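Local coordinates for protein porin (Pseudomonas aeruginosa, PDB 3T24) that forms an outer-membrane beta-barrel channel of the OprD family that probably lets small carboxylate-containing solutes pass into the periplasm, at residues P123-F137 with F285-N297. Sequence-based numbering, arbitrary orientation.
With SO4 (sulfate ion), chain F.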
loop_
_atom_site.group_PDB
_atom_site.type_symbol
_atom_site.label_atom_id
_atom_site.label_comp_id
_atom_site.label_asym_id
_atom_site.label_seq_id
_atom_site.Cartn_x
_atom_site.Cartn_y
_atom_site.Cartn_z
ATOM N N PRO A 123 1.000 -9.067 -3.191
ATOM C CA PRO A 123 1.539 -9.245 -1.840
ATOM C C PRO A 123 3.011 -8.924 -1.751
ATOM O O PRO A 123 3.466 -8.513 -0.687
ATOM C CB PRO A 123 1.289 -10.731 -1.560
ATOM C CG PRO A 123 0.009 -11.014 -2.333
ATOM C CD PRO A 123 0.169 -10.217 -3.613
ATOM N N VAL A 124 3.747 -9.072 -2.846
ATOM C CA VAL A 124 5.166 -8.750 -2.810
ATOM C C VAL A 124 5.530 -7.358 -3.299
ATOM O O VAL A 124 6.712 -7.023 -3.356
ATOM C CB VAL A 124 5.985 -9.780 -3.585
ATOM C CG1 VAL A 124 5.960 -11.096 -2.838
ATOM C CG2 VAL A 124 5.432 -9.931 -4.991
ATOM N N ILE A 125 4.526 -6.550 -3.642
ATOM C CA ILE A 125 4.757 -5.148 -4.021
ATOM C C ILE A 125 3.451 -4.338 -3.958
ATOM O O ILE A 125 2.564 -4.460 -4.824
ATOM C CB ILE A 125 5.456 -5.012 -5.412
ATOM C CG1 ILE A 125 5.539 -3.550 -5.854
ATOM C CG2 ILE A 125 4.704 -5.776 -6.485
ATOM C CD1 ILE A 125 6.020 -2.587 -4.729
ATOM N N MET A 126 3.329 -3.533 -2.908
ATOM C CA MET A 126 2.193 -2.625 -2.759
ATOM C C MET A 126 2.693 -1.196 -2.800
ATOM O O MET A 126 3.190 -0.673 -1.813
ATOM C CB MET A 126 1.407 -2.877 -1.466
ATOM C CG MET A 126 0.776 -4.240 -1.401
ATOM S SD MET A 126 -0.739 -4.365 -2.379
ATOM C CE MET A 126 -1.730 -3.122 -1.554
ATOM N N PRO A 127 2.562 -0.567 -3.967
ATOM C CA PRO A 127 3.070 0.784 -4.224
ATOM C C PRO A 127 2.399 1.769 -3.283
ATOM O O PRO A 127 1.207 1.646 -3.019
ATOM C CB PRO A 127 2.642 1.035 -5.668
ATOM C CG PRO A 127 2.498 -0.343 -6.267
ATOM C CD PRO A 127 1.932 -1.166 -5.160
ATOM N N ASN A 128 3.160 2.714 -2.746
ATOM C CA ASN A 128 2.556 3.720 -1.892
ATOM C C ASN A 128 1.650 4.710 -2.634
ATOM O O ASN A 128 1.989 5.181 -3.725
ATOM C CB ASN A 128 3.606 4.519 -1.138
ATOM C CG ASN A 128 2.966 5.519 -0.215
ATOM O OD1 ASN A 128 2.780 6.676 -0.577
ATOM N ND2 ASN A 128 2.572 5.067 0.964
ATOM N N ASP A 129 0.501 5.021 -2.035
ATOM C CA ASP A 129 -0.323 6.124 -2.514
ATOM C C ASP A 129 -1.085 6.811 -1.380
ATOM O O ASP A 129 -2.277 7.072 -1.481
ATOM C CB ASP A 129 -1.285 5.685 -3.629
ATOM C CG ASP A 129 -2.014 6.868 -4.254
ATOM O OD1 ASP A 129 -1.561 8.016 -4.003
ATOM O OD2 ASP A 129 -3.015 6.655 -4.995
ATOM N N SER A 130 -0.375 7.135 -0.319
ATOM C CA SER A 130 -0.985 7.711 0.856
ATOM C C SER A 130 -0.706 9.207 0.939
ATOM O O SER A 130 -1.341 9.901 1.725
ATOM C CB SER A 130 -0.453 7.013 2.117
ATOM O OG SER A 130 0.935 7.273 2.274
ATOM N N ARG A 131 0.251 9.698 0.150
ATOM C CA ARG A 131 0.576 11.137 0.109
ATOM C C ARG A 131 -0.149 11.844 -1.043
ATOM O O ARG A 131 -1.287 11.521 -1.351
ATOM C CB ARG A 131 2.081 11.363 -0.055
ATOM C CG ARG A 131 2.942 10.788 1.040
ATOM C CD ARG A 131 2.636 11.404 2.378
ATOM N NE ARG A 131 3.299 10.663 3.443
ATOM C CZ ARG A 131 4.388 11.081 4.078
ATOM N NH1 ARG A 131 4.933 12.256 3.765
ATOM N NH2 ARG A 131 4.922 10.326 5.036
ATOM N N LEU A 132 0.518 12.798 -1.692
ATOM C CA LEU A 132 -0.134 13.571 -2.761
ATOM C C LEU A 132 -0.204 12.805 -4.088
ATOM O O LEU A 132 -1.247 12.707 -4.704
ATOM C CB LEU A 132 0.581 14.907 -2.981
ATOM C CG LEU A 132 -0.130 15.897 -3.915
ATOM C CD1 LEU A 132 -1.477 16.372 -3.334
ATOM C CD2 LEU A 132 0.774 17.107 -4.239
ATOM N N LEU A 133 0.942 12.290 -4.505
ATOM C CA LEU A 133 1.098 11.605 -5.767
ATOM C C LEU A 133 1.541 10.157 -5.506
ATOM O O LEU A 133 2.312 9.882 -4.582
ATOM C CB LEU A 133 2.153 12.332 -6.604
ATOM C CG LEU A 133 1.940 13.841 -6.822
ATOM C CD1 LEU A 133 3.034 14.422 -7.719
ATOM C CD2 LEU A 133 0.557 14.155 -7.400
ATOM N N PRO A 134 1.034 9.229 -6.309
ATOM C CA PRO A 134 1.380 7.808 -6.162
ATOM C C PRO A 134 2.837 7.513 -6.502
ATOM O O PRO A 134 3.452 8.187 -7.324
ATOM C CB PRO A 134 0.441 7.100 -7.168
ATOM C CG PRO A 134 0.088 8.151 -8.168
ATOM C CD PRO A 134 0.087 9.478 -7.417
ATOM N N GLN A 135 3.386 6.520 -5.818
ATOM C CA GLN A 135 4.638 5.899 -6.210
ATOM C C GLN A 135 4.340 5.084 -7.473
ATOM O O GLN A 135 3.327 4.393 -7.538
ATOM C CB GLN A 135 5.108 4.974 -5.068
ATOM C CG GLN A 135 6.370 4.172 -5.334
ATOM C CD GLN A 135 6.647 3.147 -4.241
ATOM O OE1 GLN A 135 5.736 2.459 -3.782
ATOM N NE2 GLN A 135 7.908 3.057 -3.807
ATOM N N THR A 136 5.198 5.178 -8.486
ATOM C CA THR A 136 5.027 4.368 -9.684
ATOM C C THR A 136 6.333 3.677 -10.044
ATOM O O THR A 136 7.384 4.039 -9.543
ATOM C CB THR A 136 4.621 5.218 -10.905
ATOM O OG1 THR A 136 5.734 6.033 -11.300
ATOM C CG2 THR A 136 3.395 6.106 -10.602
ATOM N N PHE A 137 6.261 2.713 -10.956
ATOM C CA PHE A 137 7.431 1.956 -11.386
ATOM C C PHE A 137 7.530 1.913 -12.909
ATOM O O PHE A 137 6.538 2.090 -13.602
ATOM C CB PHE A 137 7.354 0.525 -10.845
ATOM C CG PHE A 137 7.476 0.438 -9.346
ATOM C CD1 PHE A 137 6.370 0.607 -8.543
ATOM C CD2 PHE A 137 8.705 0.211 -8.750
ATOM C CE1 PHE A 137 6.488 0.559 -7.191
ATOM C CE2 PHE A 137 8.828 0.149 -7.376
ATOM C CZ PHE A 137 7.714 0.313 -6.595
ATOM N N PHE A 285 10.663 -7.548 8.358
ATOM C CA PHE A 285 10.097 -7.759 7.012
ATOM C C PHE A 285 10.823 -7.023 5.873
ATOM O O PHE A 285 11.258 -5.879 6.034
ATOM C CB PHE A 285 8.637 -7.347 7.027
ATOM C CG PHE A 285 7.877 -7.739 5.794
ATOM C CD1 PHE A 285 7.721 -9.073 5.458
ATOM C CD2 PHE A 285 7.299 -6.768 4.979
ATOM C CE1 PHE A 285 7.011 -9.441 4.312
ATOM C CE2 PHE A 285 6.584 -7.124 3.858
ATOM C CZ PHE A 285 6.430 -8.459 3.518
ATOM N N ALA A 286 10.960 -7.689 4.730
ATOM C CA ALA A 286 11.630 -7.099 3.558
ATOM C C ALA A 286 10.647 -6.537 2.525
ATOM O O ALA A 286 9.752 -7.259 2.051
ATOM C CB ALA A 286 12.542 -8.122 2.891
ATOM N N TYR A 287 10.809 -5.258 2.179
ATOM C CA TYR A 287 9.982 -4.646 1.112
ATOM C C TYR A 287 10.632 -3.433 0.456
ATOM O O TYR A 287 11.459 -2.761 1.070
ATOM C CB TYR A 287 8.555 -4.321 1.588
ATOM C CG TYR A 287 8.435 -3.320 2.740
ATOM C CD1 TYR A 287 7.877 -2.060 2.539
ATOM C CD2 TYR A 287 8.830 -3.657 4.026
ATOM C CE1 TYR A 287 7.733 -1.159 3.589
ATOM C CE2 TYR A 287 8.690 -2.768 5.081
ATOM C CZ TYR A 287 8.143 -1.517 4.860
ATOM O OH TYR A 287 8.005 -0.616 5.910
ATOM N N ILE A 288 10.274 -3.183 -0.806
ATOM C CA ILE A 288 10.887 -2.090 -1.566
ATOM C C ILE A 288 10.760 -0.778 -0.812
ATOM O O ILE A 288 9.698 -0.448 -0.286
ATOM C CB ILE A 288 10.310 -1.960 -3.025
ATOM C CG1 ILE A 288 10.674 -3.205 -3.846
ATOM C CG2 ILE A 288 10.840 -0.720 -3.737
ATOM C CD1 ILE A 288 9.664 -3.537 -4.916
ATOM N N ASN A 289 11.865 -0.048 -0.746
ATOM C CA ASN A 289 11.874 1.228 -0.069
ATOM C C ASN A 289 10.929 2.211 -0.782
ATOM O O ASN A 289 11.058 2.432 -1.975
ATOM C CB ASN A 289 13.286 1.788 -0.041
ATOM C CG ASN A 289 13.375 3.061 0.759
ATOM O OD1 ASN A 289 12.726 3.198 1.778
ATOM N ND2 ASN A 289 14.142 4.007 0.285
ATOM N N GLY A 290 9.988 2.783 -0.038
ATOM C CA GLY A 290 9.001 3.667 -0.601
ATOM C C GLY A 290 7.656 2.978 -0.741
ATOM O O GLY A 290 6.621 3.632 -0.715
ATOM N N ALA A 291 7.650 1.657 -0.888
ATOM C CA ALA A 291 6.373 0.976 -1.006
ATOM C C ALA A 291 5.784 0.740 0.371
ATOM O O ALA A 291 6.434 1.020 1.373
ATOM C CB ALA A 291 6.529 -0.337 -1.752
ATOM N N ASP A 292 4.557 0.230 0.400
ATOM C CA ASP A 292 3.904 -0.248 1.617
ATOM C C ASP A 292 4.147 -1.738 1.802
ATOM O O ASP A 292 4.068 -2.520 0.832
ATOM C CB ASP A 292 2.384 -0.084 1.520
ATOM C CG ASP A 292 1.944 1.366 1.445
ATOM O OD1 ASP A 292 2.787 2.257 1.650
ATOM O OD2 ASP A 292 0.743 1.610 1.162
ATOM N N PRO A 293 4.364 -2.164 3.053
ATOM C CA PRO A 293 4.538 -3.600 3.224
ATOM C C PRO A 293 3.162 -4.195 3.312
ATOM O O PRO A 293 2.298 -3.644 3.971
ATOM C CB PRO A 293 5.224 -3.701 4.587
ATOM C CG PRO A 293 4.604 -2.569 5.366
ATOM C CD PRO A 293 4.254 -1.469 4.348
ATOM N N TYR A 294 2.965 -5.327 2.666
ATOM C CA TYR A 294 1.711 -6.009 2.774
ATOM C C TYR A 294 1.650 -6.766 4.099
ATOM O O TYR A 294 1.913 -7.959 4.144
ATOM C CB TYR A 294 1.584 -6.952 1.584
ATOM C CG TYR A 294 0.219 -7.550 1.422
ATOM C CD1 TYR A 294 -0.915 -6.737 1.306
ATOM C CD2 TYR A 294 0.054 -8.934 1.352
ATOM C CE1 TYR A 294 -2.187 -7.299 1.148
ATOM C CE2 TYR A 294 -1.207 -9.499 1.184
ATOM C CZ TYR A 294 -2.319 -8.685 1.085
ATOM O OH TYR A 294 -3.561 -9.268 0.933
ATOM N N LEU A 295 1.296 -6.061 5.172
ATOM C CA LEU A 295 1.249 -6.630 6.525
ATOM C C LEU A 295 -0.010 -6.153 7.252
ATOM O O LEU A 295 -0.339 -4.975 7.220
ATOM C CB LEU A 295 2.494 -6.194 7.334
ATOM C CG LEU A 295 3.868 -6.655 6.818
ATOM C CD1 LEU A 295 5.027 -5.925 7.514
ATOM C CD2 LEU A 295 4.027 -8.184 6.931
ATOM N N VAL A 296 -0.700 -7.051 7.939
ATOM C CA VAL A 296 -1.964 -6.679 8.570
ATOM C C VAL A 296 -1.840 -5.596 9.642
ATOM O O VAL A 296 -2.798 -4.886 9.905
ATOM C CB VAL A 296 -2.714 -7.900 9.183
ATOM C CG1 VAL A 296 -3.124 -8.871 8.101
ATOM C CG2 VAL A 296 -1.865 -8.591 10.293
ATOM N N ASN A 297 -0.684 -5.477 10.283
ATOM C CA ASN A 297 -0.530 -4.449 11.319
ATOM C C ASN A 297 0.263 -3.234 10.886
ATOM O O ASN A 297 0.647 -2.401 11.703
ATOM C CB ASN A 297 0.048 -5.032 12.595
ATOM C CG ASN A 297 -0.903 -5.979 13.263
ATOM O OD1 ASN A 297 -2.110 -5.983 12.957
ATOM N ND2 ASN A 297 -0.378 -6.798 14.189
HETATM S S SO4 F . 3.326 7.372 4.682
HETATM O O1 SO4 F . 2.729 6.062 4.935
HETATM O O2 SO4 F . 2.403 8.226 3.940
HETATM O O3 SO4 F . 3.640 8.072 5.921
HETATM O O4 SO4 F . 4.550 7.154 3.908
HETATM O O HOH W 1 4.912 -6.554 0.680
HETATM O O HOH W 2 7.771 -4.440 -1.820
HETATM O O HOH W 3 5.434 -4.192 -0.804
HETATM O O HOH W 4 -0.915 3.613 0.064
#
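N128 and D292 meet through a nearly straight hydrogen bond: N128 ND2 gives a proton to D292 OD1 at 2.9 Å. OD1 receives it on its syn lone pair and lies close to the amide plane of N128, although the amide and carboxylate planes are 81° apart. Asparagine suits the site because its amide both donates and accepts. ND2 also donates to S130 OG, while OD1 closes an Asx turn by accepting from S130 N and takes a further bond from R163. With CG anti to the backbone N (chi1 -178°), the amide is carried across to D292. Two residues before N128, M126 O accepts from D292 N over 2.8 Å, and the short side chain of A291 fits between that carbonyl, with A291 CB 3.4 Å from M126 O, and I125 CD1.

Beyond this polar centre, Y294 lies alongside P123, its CD2 3.6 Å from P123 CB, and M126 crosses the ring obliquely in a Met-aromatic contact. In the other direction I125 CD1 packs on I288 CD1 at 3.8 Å, and F137 offers its ring edge to I288 CG2.

Q135 positions N128: its extended chain brings OE1 to N128 N (2.8 Å), and its NE2 is held by Q162. G290 has a positive phi of 104° in the type II turn I288-A291, a backbone shape suited to glycine. Four waters bridge the segments, one joining D129 N to D292 OD2.

Both segments are loops near the centre of the chain, consistent with inward-folded loops constricting a porin lumen. S130 and R131, with R163 and R391, bind a sulfate, probably from the crystallisation liquor. N128 thus links D292 to S130, one of the sulfate ligands, at a basic site that may suit carboxylates, while hydrogen bonds from N128 and water would be expected to stabilise the D292 carboxylate as an anion.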